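Local atomic coordinates of 7beta-hydroxysteroid dehydrogenase (Collinsella aerofaciens, PDB entry 5FYD), a protein that reduces the 7-oxo group of 7-oxolithocholate with NADPH to give ursodeoxycholate, acting as a homodimeric short-chain dehydrogenase/reductase. Residues A[33-38]-A[50-55]; A[71-76]-A[120-125]; A[141-146]-A[154-159]. All coordinates share one frame; numbering follows the deposited sequence.

Interaction 1. Residues A[33-38]-A[50-55]; sequences MNVVMV and GEIRET
V35 and M37 of strand 34-39 meet I52 of helix 42-56 within a beta-alpha-beta unit of the Rossmann fold. The contact is apolar, made by methyl and methylene groups with no hydrogen bond between the segments. I52 divides its branches between two partners. Its CG2 lies 4.4 Å from CG2 of V35, while its CG1 faces M37, whose CE comes within 4.3 Å. V35 presents that methyl because CG1 takes the place anti to the backbone N (chi1 -176°). In M37, CG stands between the backbone N and the carbonyl carbon (chi1 57°); the chain then runs straight to SD, and the last torsion (chi3 73°) bends CE back toward the helix. CE thus also lies beside CG1 of V35, at 4.0 Å. C25 and I28 of helix 19-30 pack on V35, and V62 of the next strand packs on M37. The outer side of the helix is polar: the guanidinium of R53 folds back so that CA of G50 lies over one of its faces, toward the rim. Farther along, the carbonyl oxygen of E51 accepts from both T55 N and T55 OG1, the two donors arriving from opposite faces of its plane, with OG1 at 2.7 Å.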
ATOM      1  N   MET A  33     -28.084  -2.047 -14.440  1.00 13.19           N
ATOM      2  CA  MET A  33     -27.985  -0.585 -14.398  1.00 13.37           C
ATOM      3  C   MET A  33     -26.865  -0.084 -15.281  1.00 12.30           C
ATOM      4  O   MET A  33     -25.803  -0.702 -15.384  1.00 11.29           O
ATOM      5  CB  MET A  33     -27.711  -0.052 -12.991  1.00 14.76           C
ATOM      6  CG  MET A  33     -28.811  -0.328 -11.996  1.00 16.26           C
ATOM      7  SD  MET A  33     -28.437   0.549 -10.440  1.00 17.96           S
ATOM      8  CE  MET A  33     -29.780   1.686 -10.399  1.00 19.97           C
ATOM      9  N   ASN A  34     -27.128   1.052 -15.915  1.00 12.78           N
ATOM     10  CA  ASN A  34     -26.085   1.801 -16.607  1.00 12.93           C
ATOM     11  C   ASN A  34     -25.231   2.450 -15.522  1.00 13.19           C
ATOM     12  O   ASN A  34     -25.736   2.701 -14.440  1.00 12.91           O
ATOM     13  CB  ASN A  34     -26.703   2.844 -17.523  1.00 13.62           C
ATOM     14  CG  ASN A  34     -27.630   2.229 -18.554  1.00 14.78           C
ATOM     15  OD1 ASN A  34     -27.270   1.261 -19.247  1.00 13.68           O
ATOM     16  ND2 ASN A  34     -28.825   2.779 -18.668  1.00 15.97           N
ATOM     17  N   VAL A  35     -23.958   2.701 -15.806  1.00 12.72           N
ATOM     18  CA  VAL A  35     -23.004   3.021 -14.740  1.00 12.59           C
ATOM     19  C   VAL A  35     -22.338   4.367 -14.997  1.00 12.23           C
ATOM     20  O   VAL A  35     -21.717   4.553 -16.030  1.00 11.65           O
ATOM     21  CB  VAL A  35     -21.936   1.937 -14.628  1.00 12.44           C
ATOM     22  CG1 VAL A  35     -21.005   2.207 -13.471  1.00 12.50           C
ATOM     23  CG2 VAL A  35     -22.577   0.562 -14.463  1.00 12.44           C
ATOM     24  N   VAL A  36     -22.453   5.278 -14.026  1.00 11.63           N
ATOM     25  CA  VAL A  36     -21.654   6.493 -14.011  1.00 11.78           C
ATOM     26  C   VAL A  36     -20.516   6.182 -13.069  1.00 12.63           C
ATOM     27  O   VAL A  36     -20.758   5.911 -11.890  1.00 12.61           O
ATOM     28  CB  VAL A  36     -22.437   7.721 -13.490  1.00 11.45           C
ATOM     29  CG1 VAL A  36     -21.596   8.968 -13.639  1.00 11.64           C
ATOM     30  CG2 VAL A  36     -23.737   7.892 -14.220  1.00 11.46           C
ATOM     31  N   MET A  37     -19.294   6.209 -13.581  1.00 12.95           N
ATOM     32  CA  MET A  37     -18.110   5.864 -12.804  1.00 13.69           C
ATOM     33  C   MET A  37     -17.224   7.090 -12.667  1.00 13.46           C
ATOM     34  O   MET A  37     -16.923   7.772 -13.667  1.00 13.96           O
ATOM     35  CB  MET A  37     -17.340   4.690 -13.433  1.00 16.25           C
ATOM     36  CG  MET A  37     -16.880   4.862 -14.857  1.00 18.56           C
ATOM     37  SD  MET A  37     -16.171   3.293 -15.424  1.00 24.82           S
ATOM     38  CE  MET A  37     -17.670   2.365 -15.591  1.00 18.84           C
ATOM     39  N   VAL A  38     -16.854   7.388 -11.420  1.00 12.56           N
ATOM     40  CA  VAL A  38     -16.184   8.633 -11.099  1.00 12.24           C
ATOM     41  C   VAL A  38     -14.927   8.365 -10.320  1.00 12.98           C
ATOM     42  O   VAL A  38     -14.895   7.521  -9.392  1.00 11.96           O
ATOM     43  CB  VAL A  38     -17.079   9.558 -10.266  1.00 12.41           C
ATOM     44  CG1 VAL A  38     -16.460  10.952 -10.170  1.00 12.69           C
ATOM     45  CG2 VAL A  38     -18.500   9.614 -10.822  1.00 12.09           C
ATOM     46  N   GLY A  50     -14.997   0.476 -20.787  1.00 15.35           N
ATOM     47  CA  GLY A  50     -15.026  -0.403 -21.966  1.00 15.42           C
ATOM     48  C   GLY A  50     -15.251  -1.857 -21.583  1.00 15.82           C
ATOM     49  O   GLY A  50     -16.026  -2.568 -22.227  1.00 15.43           O
ATOM     50  N   GLU A  51     -14.618  -2.283 -20.498  1.00 15.90           N
ATOM     51  CA  GLU A  51     -14.809  -3.648 -19.979  1.00 17.68           C
ATOM     52  C   GLU A  51     -16.249  -3.891 -19.523  1.00 16.37           C
ATOM     53  O   GLU A  51     -16.842  -4.949 -19.812  1.00 15.89           O
ATOM     54  CB  GLU A  51     -13.820  -3.932 -18.843  1.00 20.39           C
ATOM     55  CG  GLU A  51     -12.391  -3.979 -19.359  1.00 23.43           C
ATOM     56  CD  GLU A  51     -11.346  -4.248 -18.289  1.00 28.33           C
ATOM     57  OE1 GLU A  51     -11.589  -3.944 -17.095  1.00 30.91           O
ATOM     58  OE2 GLU A  51     -10.263  -4.752 -18.676  1.00 33.59           O
ATOM     59  N   ILE A  52     -16.821  -2.897 -18.854  1.00 14.92           N
ATOM     60  CA  ILE A  52     -18.201  -2.979 -18.382  1.00 14.50           C
ATOM     61  C   ILE A  52     -19.148  -3.061 -19.581  1.00 13.66           C
ATOM     62  O   ILE A  52     -20.066  -3.882 -19.588  1.00 13.54           O
ATOM     63  CB  ILE A  52     -18.557  -1.795 -17.451  1.00 14.06           C
ATOM     64  CG1 ILE A  52     -17.848  -1.915 -16.078  1.00 15.22           C
ATOM     65  CG2 ILE A  52     -20.069  -1.638 -17.272  1.00 14.35           C
ATOM     66  CD1 ILE A  52     -18.417  -2.905 -15.104  1.00 16.17           C
ATOM     67  N   ARG A  53     -18.960  -2.184 -20.561  1.00 13.57           N
ATOM     68  CA  ARG A  53     -19.804  -2.220 -21.754  1.00 14.33           C
ATOM     69  C   ARG A  53     -19.730  -3.590 -22.442  1.00 14.35           C
ATOM     70  O   ARG A  53     -20.765  -4.176 -22.786  1.00 14.76           O
ATOM     71  CB  ARG A  53     -19.394  -1.118 -22.740  1.00 15.12           C
ATOM     72  CG  ARG A  53     -19.757   0.292 -22.284  1.00 15.65           C
ATOM     73  CD  ARG A  53     -19.713   1.279 -23.437  1.00 17.24           C
ATOM     74  NE  ARG A  53     -18.393   1.372 -24.046  1.00 18.58           N
ATOM     75  CZ  ARG A  53     -17.348   2.056 -23.561  1.00 19.50           C
ATOM     76  NH1 ARG A  53     -17.416   2.716 -22.410  1.00 19.41           N
ATOM     77  NH2 ARG A  53     -16.201   2.066 -24.238  1.00 19.95           N
ATOM     78  N   GLU A  54     -18.519  -4.094 -22.623  1.00 15.46           N
ATOM     79  CA  GLU A  54     -18.295  -5.350 -23.359  1.00 18.32           C
ATOM     80  C   GLU A  54     -18.807  -6.589 -22.598  1.00 16.99           C
ATOM     81  O   GLU A  54     -19.354  -7.512 -23.198  1.00 16.22           O
ATOM     82  CB  GLU A  54     -16.805  -5.507 -23.705  1.00 21.96           C
ATOM     83  CG  GLU A  54     -16.554  -6.298 -24.966  1.00 27.81           C
ATOM     84  CD  GLU A  54     -17.028  -5.541 -26.207  1.00 30.94           C
ATOM     85  OE1 GLU A  54     -16.537  -4.418 -26.506  1.00 37.10           O
ATOM     86  OE2 GLU A  54     -17.936  -6.067 -26.869  1.00 33.68           O
ATOM     87  N   THR A  55     -18.686  -6.569 -21.280  1.00 15.15           N
ATOM     88  CA  THR A  55     -19.113  -7.681 -20.447  1.00 14.99           C
ATOM     89  C   THR A  55     -20.616  -7.697 -20.169  1.00 14.81           C
ATOM     90  O   THR A  55     -21.242  -8.775 -20.178  1.00 15.71           O
ATOM     91  CB  THR A  55     -18.334  -7.650 -19.111  1.00 15.70           C
ATOM     92  OG1 THR A  55     -16.937  -7.667 -19.407  1.00 16.88           O
ATOM     93  CG2 THR A  55     -18.688  -8.846 -18.229  1.00 15.93           C
TER

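Interaction 2. Residues A[71-76]-A[120-125]; sequences GAAETV and LKCFHH
A73 carries the contact of 71-76 with 120-125, its methyl meeting K121 and C122; the CA atoms of A73 and C122, the nearest pair between the segments, are 6.1 Å apart. Within 71-76 the chain begins at G71, the N-cap. At its positive phi (89°) a CB would run into the carbonyl oxygen of the residue before, so the position suits a glycine. The carbonyl oxygen of G71 is gripped twice, by T75 N and, from the opposite face of its plane, by T75 OG1 at 3.1 Å, which ties the first turn together. At A73, CB touches K121 CB at 3.8 Å and K121 CD at 3.9 Å. The lysine takes CG beside its own backbone N (chi1 -75°) and is extended beyond it, carrying its aliphatic part alongside the alanine methyl and the amine on past A73 toward G71. On the buried side of the contact, SG of C122 approaches the same methyl at 4.1 Å. E74 follows at the exposed border, where OE2 stays 5.6 Å from NZ of K121, too far for a salt bridge though the opposite charges may attract weakly. V76, its CB directed toward the second helix, also packs on L12 and L14 of strand 10-14. L14 also supports C122, joined by M88 of strand 85-90, while F77, next along the first helix, stacks its ring with H125. The two helices thus lie side by side on the sheet, over strands 10-14 and 85-90, with helix 154-173 flanking 105-132 through F123 and L120.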
ATOM      1  N   GLY A  71     -15.215  21.695  -5.999  1.00 16.37           N
ATOM      2  CA  GLY A  71     -15.949  21.558  -7.259  1.00 16.02           C
ATOM      3  C   GLY A  71     -16.135  20.135  -7.765  1.00 15.57           C
ATOM      4  O   GLY A  71     -16.784  19.930  -8.807  1.00 16.51           O
ATOM      5  N   ALA A  72     -15.574  19.144  -7.075  1.00 15.08           N
ATOM      6  CA  ALA A  72     -15.658  17.757  -7.544  1.00 14.47           C
ATOM      7  C   ALA A  72     -17.115  17.311  -7.615  1.00 14.48           C
ATOM      8  O   ALA A  72     -17.564  16.788  -8.632  1.00 14.84           O
ATOM      9  CB  ALA A  72     -14.851  16.840  -6.631  1.00 13.99           C
ATOM     10  N   ALA A  73     -17.873  17.561  -6.559  1.00 13.89           N
ATOM     11  CA  ALA A  73     -19.264  17.124  -6.507  1.00 14.70           C
ATOM     12  C   ALA A  73     -20.090  17.782  -7.607  1.00 14.31           C
ATOM     13  O   ALA A  73     -20.848  17.116  -8.281  1.00 13.67           O
ATOM     14  CB  ALA A  73     -19.877  17.410  -5.151  1.00 15.15           C
ATOM     15  N   GLU A  74     -19.891  19.085  -7.807  1.00 14.39           N
ATOM     16  CA  GLU A  74     -20.573  19.807  -8.881  1.00 15.27           C
ATOM     17  C   GLU A  74     -20.277  19.269 -10.290  1.00 14.02           C
ATOM     18  O   GLU A  74     -21.166  19.257 -11.155  1.00 14.07           O
ATOM     19  CB  GLU A  74     -20.234  21.308  -8.793  1.00 17.49           C
ATOM     20  CG  GLU A  74     -20.862  21.976  -7.584  1.00 20.49           C
ATOM     21  CD  GLU A  74     -22.377  22.006  -7.635  1.00 24.37           C
ATOM     22  OE1 GLU A  74     -22.951  22.052  -8.761  1.00 26.31           O
ATOM     23  OE2 GLU A  74     -22.992  21.957  -6.548  1.00 26.16           O
ATOM     24  N   THR A  75     -19.056  18.802 -10.511  1.00 13.80           N
ATOM     25  CA  THR A  75     -18.686  18.144 -11.769  1.00 13.86           C
ATOM     26  C   THR A  75     -19.543  16.901 -11.963  1.00 13.44           C
ATOM     27  O   THR A  75     -20.098  16.662 -13.038  1.00 13.80           O
ATOM     28  CB  THR A  75     -17.205  17.775 -11.764  1.00 14.48           C
ATOM     29  OG1 THR A  75     -16.442  18.987 -11.762  1.00 15.22           O
ATOM     30  CG2 THR A  75     -16.796  16.943 -12.962  1.00 14.99           C
ATOM     31  N   VAL A  76     -19.688  16.142 -10.891  1.00 12.80           N
ATOM     32  CA  VAL A  76     -20.529  14.941 -10.920  1.00 12.90           C
ATOM     33  C   VAL A  76     -21.998  15.303 -11.190  1.00 13.04           C
ATOM     34  O   VAL A  76     -22.643  14.688 -12.039  1.00 13.63           O
ATOM     35  CB  VAL A  76     -20.410  14.145  -9.610  1.00 13.26           C
ATOM     36  CG1 VAL A  76     -21.368  12.969  -9.603  1.00 14.38           C
ATOM     37  CG2 VAL A  76     -18.977  13.673  -9.413  1.00 13.20           C
ATOM     38  N   LEU A 120     -20.738  14.337   1.730  1.00 10.04           N
ATOM     39  CA  LEU A 120     -22.046  14.851   2.112  1.00 10.62           C
ATOM     40  C   LEU A 120     -22.745  15.601   0.970  1.00 10.50           C
ATOM     41  O   LEU A 120     -23.952  15.509   0.861  1.00 10.29           O
ATOM     42  CB  LEU A 120     -21.981  15.725   3.362  1.00 11.47           C
ATOM     43  CG  LEU A 120     -23.358  15.920   4.027  1.00 12.28           C
ATOM     44  CD1 LEU A 120     -23.978  14.624   4.560  1.00 12.76           C
ATOM     45  CD2 LEU A 120     -23.250  16.923   5.166  1.00 13.06           C
ATOM     46  N   LYS A 121     -22.001  16.350   0.158  1.00 10.66           N
ATOM     47  CA  LYS A 121     -22.594  17.020  -0.999  1.00 11.44           C
ATOM     48  C   LYS A 121     -23.279  15.998  -1.892  1.00 11.22           C
ATOM     49  O   LYS A 121     -24.429  16.190  -2.300  1.00 11.29           O
ATOM     50  CB  LYS A 121     -21.531  17.790  -1.803  1.00 12.36           C
ATOM     51  CG  LYS A 121     -21.087  19.089  -1.148  1.00 13.26           C
ATOM     52  CD  LYS A 121     -20.098  19.821  -2.043  1.00 14.00           C
ATOM     53  CE  LYS A 121     -19.897  21.253  -1.580  1.00 14.86           C
ATOM     54  NZ  LYS A 121     -19.069  21.971  -2.596  1.00 15.54           N
ATOM     55  N   CYS A 122     -22.570  14.903  -2.170  1.00 11.22           N
ATOM     56  CA  CYS A 122     -23.115  13.864  -3.027  1.00 11.52           C
ATOM     57  C   CYS A 122     -24.300  13.205  -2.359  1.00 11.19           C
ATOM     58  O   CYS A 122     -25.341  13.029  -2.986  1.00 11.94           O
ATOM     59  CB  CYS A 122     -22.048  12.841  -3.399  1.00 11.67           C
ATOM     60  SG  CYS A 122     -20.822  13.490  -4.542  1.00 13.42           S
ATOM     61  N   PHE A 123     -24.153  12.830  -1.092  1.00 10.31           N
ATOM     62  CA  PHE A 123     -25.230  12.124  -0.377  1.00 10.68           C
ATOM     63  C   PHE A 123     -26.491  12.995  -0.345  1.00 11.22           C
ATOM     64  O   PHE A 123     -27.583  12.517  -0.623  1.00 11.10           O
ATOM     65  CB  PHE A 123     -24.788  11.826   1.041  1.00 10.24           C
ATOM     66  CG  PHE A 123     -25.559  10.748   1.783  1.00 10.09           C
ATOM     67  CD1 PHE A 123     -26.471   9.880   1.191  1.00 10.20           C
ATOM     68  CD2 PHE A 123     -25.269  10.576   3.139  1.00  9.80           C
ATOM     69  CE1 PHE A 123     -27.118   8.917   1.945  1.00 10.04           C
ATOM     70  CE2 PHE A 123     -25.878   9.602   3.889  1.00  9.72           C
ATOM     71  CZ  PHE A 123     -26.808   8.765   3.290  1.00  9.91           C
ATOM     72  N   HIS A 124     -26.300  14.281  -0.064  1.00 11.11           N
ATOM     73  CA  HIS A 124     -27.418  15.224   0.003  1.00 12.29           C
ATOM     74  C   HIS A 124     -28.111  15.383  -1.345  1.00 12.16           C
ATOM     75  O   HIS A 124     -29.323  15.298  -1.440  1.00 12.28           O
ATOM     76  CB  HIS A 124     -26.919  16.584   0.477  1.00 12.67           C
ATOM     77  CG  HIS A 124     -27.977  17.635   0.524  1.00 13.80           C
ATOM     78  ND1 HIS A 124     -28.037  18.665  -0.382  1.00 14.48           N
ATOM     79  CD2 HIS A 124     -29.007  17.824   1.382  1.00 14.61           C
ATOM     80  CE1 HIS A 124     -29.051  19.459  -0.075  1.00 15.03           C
ATOM     81  NE2 HIS A 124     -29.654  18.967   0.988  1.00 15.12           N
ATOM     82  N   HIS A 125     -27.316  15.595  -2.382  1.00 12.94           N
ATOM     83  CA  HIS A 125     -27.846  15.867  -3.712  1.00 13.32           C
ATOM     84  C   HIS A 125     -28.665  14.676  -4.222  1.00 13.16           C
ATOM     85  O   HIS A 125     -29.829  14.839  -4.628  1.00 13.27           O
ATOM     86  CB  HIS A 125     -26.684  16.201  -4.609  1.00 14.10           C
ATOM     87  CG  HIS A 125     -27.060  16.494  -6.015  1.00 14.83           C
ATOM     88  ND1 HIS A 125     -27.223  17.776  -6.485  1.00 16.49           N
ATOM     89  CD2 HIS A 125     -27.255  15.673  -7.067  1.00 15.51           C
ATOM     90  CE1 HIS A 125     -27.549  17.727  -7.764  1.00 16.51           C
ATOM     91  NE2 HIS A 125     -27.549  16.465  -8.145  1.00 16.16           N
TER

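Interaction 3. Residues A[141-146]-A[154-159]; sequences VSSMTG and GQYGAG
T145 lies over the ring of Y156, joining the end of strand 136-143 to the start of helix 154-173 at the active site of this short-chain dehydrogenase. The two side chains cross at about a right angle, and CG2 of T145 makes a CH-pi contact, 4.1 Å from the ring centroid and 12° off its normal. With chi1 at 61°, OG1 of T145 sits over one face of the ring, offset toward the rim, 3.4 Å from Y156 CD1. A hydrogen bond within 141-146 joins S143 OG and T145 OG1 (3.1 Å); S143 OG lies 3.9 Å from Y156 OH. A phenylalanine in place of Y156 lacks the hydroxyl, and would probably leave the site without its inferred proton acceptor and the OG of S143 without the hydroxyl beside it. Between the backbones, G146 CA gives a CH...O contact to G157 O at 3.4 Å, and G157 CA presses against T145 O so closely that a CB on G157 would clash. P199 of the second subunit packs on S143, T145 and Y156. S143 and Y156, inferred respectively to stabilise the transition state and accept the proton, present their hydroxyls close together, consistent with both acting on the same substrate oxygen.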
ATOM      1  N   VAL A 141     -19.760   3.302   1.992  1.00 10.32           N
ATOM      2  CA  VAL A 141     -18.718   2.440   2.531  1.00 10.46           C
ATOM      3  C   VAL A 141     -18.002   3.118   3.689  1.00 10.34           C
ATOM      4  O   VAL A 141     -17.475   4.227   3.553  1.00 10.14           O
ATOM      5  CB  VAL A 141     -17.739   2.068   1.413  1.00 10.93           C
ATOM      6  CG1 VAL A 141     -16.613   1.185   1.943  1.00 12.07           C
ATOM      7  CG2 VAL A 141     -18.500   1.387   0.293  1.00 11.16           C
ATOM      8  N   SER A 142     -18.024   2.467   4.844  1.00 10.77           N
ATOM      9  CA  SER A 142     -17.200   2.866   5.978  1.00 11.13           C
ATOM     10  C   SER A 142     -16.083   1.853   6.253  1.00 11.85           C
ATOM     11  O   SER A 142     -15.840   0.910   5.468  1.00 11.55           O
ATOM     12  CB  SER A 142     -18.088   3.107   7.200  1.00 11.42           C
ATOM     13  OG  SER A 142     -17.367   3.761   8.231  1.00 11.42           O
ATOM     14  N   SER A 143     -15.406   2.049   7.383  1.00 12.53           N
ATOM     15  CA  SER A 143     -14.261   1.246   7.763  1.00 13.43           C
ATOM     16  C   SER A 143     -14.326   0.967   9.235  1.00 13.53           C
ATOM     17  O   SER A 143     -14.826   1.803  10.014  1.00 13.18           O
ATOM     18  CB  SER A 143     -12.998   2.028   7.470  1.00 14.68           C
ATOM     19  OG  SER A 143     -11.867   1.308   7.914  1.00 15.81           O
ATOM     20  N   MET A 144     -13.826  -0.199   9.631  1.00 13.29           N
ATOM     21  CA  MET A 144     -13.689  -0.544  11.029  1.00 13.66           C
ATOM     22  C   MET A 144     -12.891   0.492  11.844  1.00 12.72           C
ATOM     23  O   MET A 144     -13.148   0.624  13.034  1.00 12.13           O
ATOM     24  CB  MET A 144     -13.104  -1.963  11.174  1.00 15.62           C
ATOM     25  CG  MET A 144     -14.196  -3.009  10.956  1.00 17.13           C
ATOM     26  SD  MET A 144     -13.533  -4.659  10.812  1.00 21.19           S
ATOM     27  CE  MET A 144     -13.004  -4.931  12.499  1.00 20.26           C
ATOM     28  N   THR A 145     -12.018   1.269  11.190  1.00 11.69           N
ATOM     29  CA  THR A 145     -11.335   2.385  11.840  1.00 11.81           C
ATOM     30  C   THR A 145     -12.321   3.437  12.364  1.00 11.25           C
ATOM     31  O   THR A 145     -12.017   4.136  13.336  1.00 11.00           O
ATOM     32  CB  THR A 145     -10.300   3.078  10.922  1.00 13.13           C
ATOM     33  OG1 THR A 145     -10.960   3.603   9.772  1.00 12.88           O
ATOM     34  CG2 THR A 145      -9.205   2.126  10.499  1.00 13.79           C
ATOM     35  N   GLY A 146     -13.483   3.541  11.725  1.00 11.05           N
ATOM     36  CA  GLY A 146     -14.560   4.394  12.217  1.00 10.78           C
ATOM     37  C   GLY A 146     -15.178   3.961  13.539  1.00 11.45           C
ATOM     38  O   GLY A 146     -15.853   4.750  14.205  1.00 11.39           O
ATOM     39  N   GLY A 154      -5.392   9.600  12.291  1.00 13.07           N
ATOM     40  CA  GLY A 154      -6.629   9.977  12.980  1.00 13.06           C
ATOM     41  C   GLY A 154      -7.813  10.296  12.079  1.00 13.80           C
ATOM     42  O   GLY A 154      -8.959   9.872  12.344  1.00 12.80           O
ATOM     43  N   GLN A 155      -7.549  11.006  10.986  1.00 14.02           N
ATOM     44  CA  GLN A 155      -8.645  11.357  10.078  1.00 15.23           C
ATOM     45  C   GLN A 155      -9.281  10.206   9.288  1.00 15.84           C
ATOM     46  O   GLN A 155     -10.423  10.348   8.811  1.00 16.30           O
ATOM     47  CB  GLN A 155      -8.239  12.491   9.136  1.00 15.52           C
ATOM     48  CG  GLN A 155      -8.696  13.850   9.614  1.00 15.25           C
ATOM     49  CD  GLN A 155      -9.059  14.776   8.470  1.00 14.20           C
ATOM     50  OE1 GLN A 155     -10.133  14.699   7.904  1.00 15.40           O
ATOM     51  NE2 GLN A 155      -8.164  15.676   8.153  1.00 13.27           N
ATOM     52  N   TYR A 156      -8.582   9.080   9.147  1.00 16.12           N
ATOM     53  CA  TYR A 156      -9.139   7.846   8.533  1.00 17.10           C
ATOM     54  C   TYR A 156     -10.405   7.462   9.296  1.00 15.32           C
ATOM     55  O   TYR A 156     -11.524   7.491   8.749  1.00 14.44           O
ATOM     56  CB  TYR A 156      -8.114   6.682   8.598  1.00 19.18           C
ATOM     57  CG  TYR A 156      -8.379   5.397   7.770  1.00 20.44           C
ATOM     58  CD1 TYR A 156      -9.570   5.159   7.099  1.00 21.85           C
ATOM     59  CD2 TYR A 156      -7.364   4.429   7.649  1.00 24.38           C
ATOM     60  CE1 TYR A 156      -9.766   4.016   6.340  1.00 23.20           C
ATOM     61  CE2 TYR A 156      -7.556   3.258   6.913  1.00 24.99           C
ATOM     62  CZ  TYR A 156      -8.749   3.058   6.249  1.00 26.41           C
ATOM     63  OH  TYR A 156      -8.925   1.897   5.501  1.00 28.88           O
ATOM     64  N   GLY A 157     -10.233   7.168  10.575  1.00 13.05           N
ATOM     65  CA  GLY A 157     -11.329   6.766  11.411  1.00 12.80           C
ATOM     66  C   GLY A 157     -12.342   7.883  11.601  1.00 11.39           C
ATOM     67  O   GLY A 157     -13.536   7.626  11.637  1.00 11.91           O
ATOM     68  N   ALA A 158     -11.870   9.121  11.728  1.00 11.22           N
ATOM     69  CA  ALA A 158     -12.787  10.232  12.003  1.00 10.81           C
ATOM     70  C   ALA A 158     -13.739  10.424  10.821  1.00 10.87           C
ATOM     71  O   ALA A 158     -14.952  10.560  11.000  1.00 11.63           O
ATOM     72  CB  ALA A 158     -12.027  11.518  12.297  1.00 10.84           C
ATOM     73  N   GLY A 159     -13.175  10.488   9.616  1.00 10.73           N
ATOM     74  CA  GLY A 159     -13.950  10.626   8.401  1.00 10.59           C
ATOM     75  C   GLY A 159     -14.856   9.434   8.157  1.00 10.58           C
ATOM     76  O   GLY A 159     -16.034   9.599   7.798  1.00  9.70           O
TER

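From the N terminus the three contacts follow in series, none enclosing or crossing another. Interaction 1 closes a short excursion of 11 residues, from strand 34-39 into the helix that leads on to strand 60-64. Interaction 2 closes the longest loop, 43 residues, which takes in strand 85-90 and brings helices 72-80 and 105-132 together. Helix 105-132 then leads into strand 136-143, and interaction 3 closes a gap of only seven residues, joining that strand's end and helix 145-148 to helix 154-173. Interactions 1 and 2 touch through V38 CG1 and V76 CG2, 3.8 Å apart. Interactions 1 and 3 reach the same sheet on opposite sides of the chain's centre, their own centres about 29 Å apart.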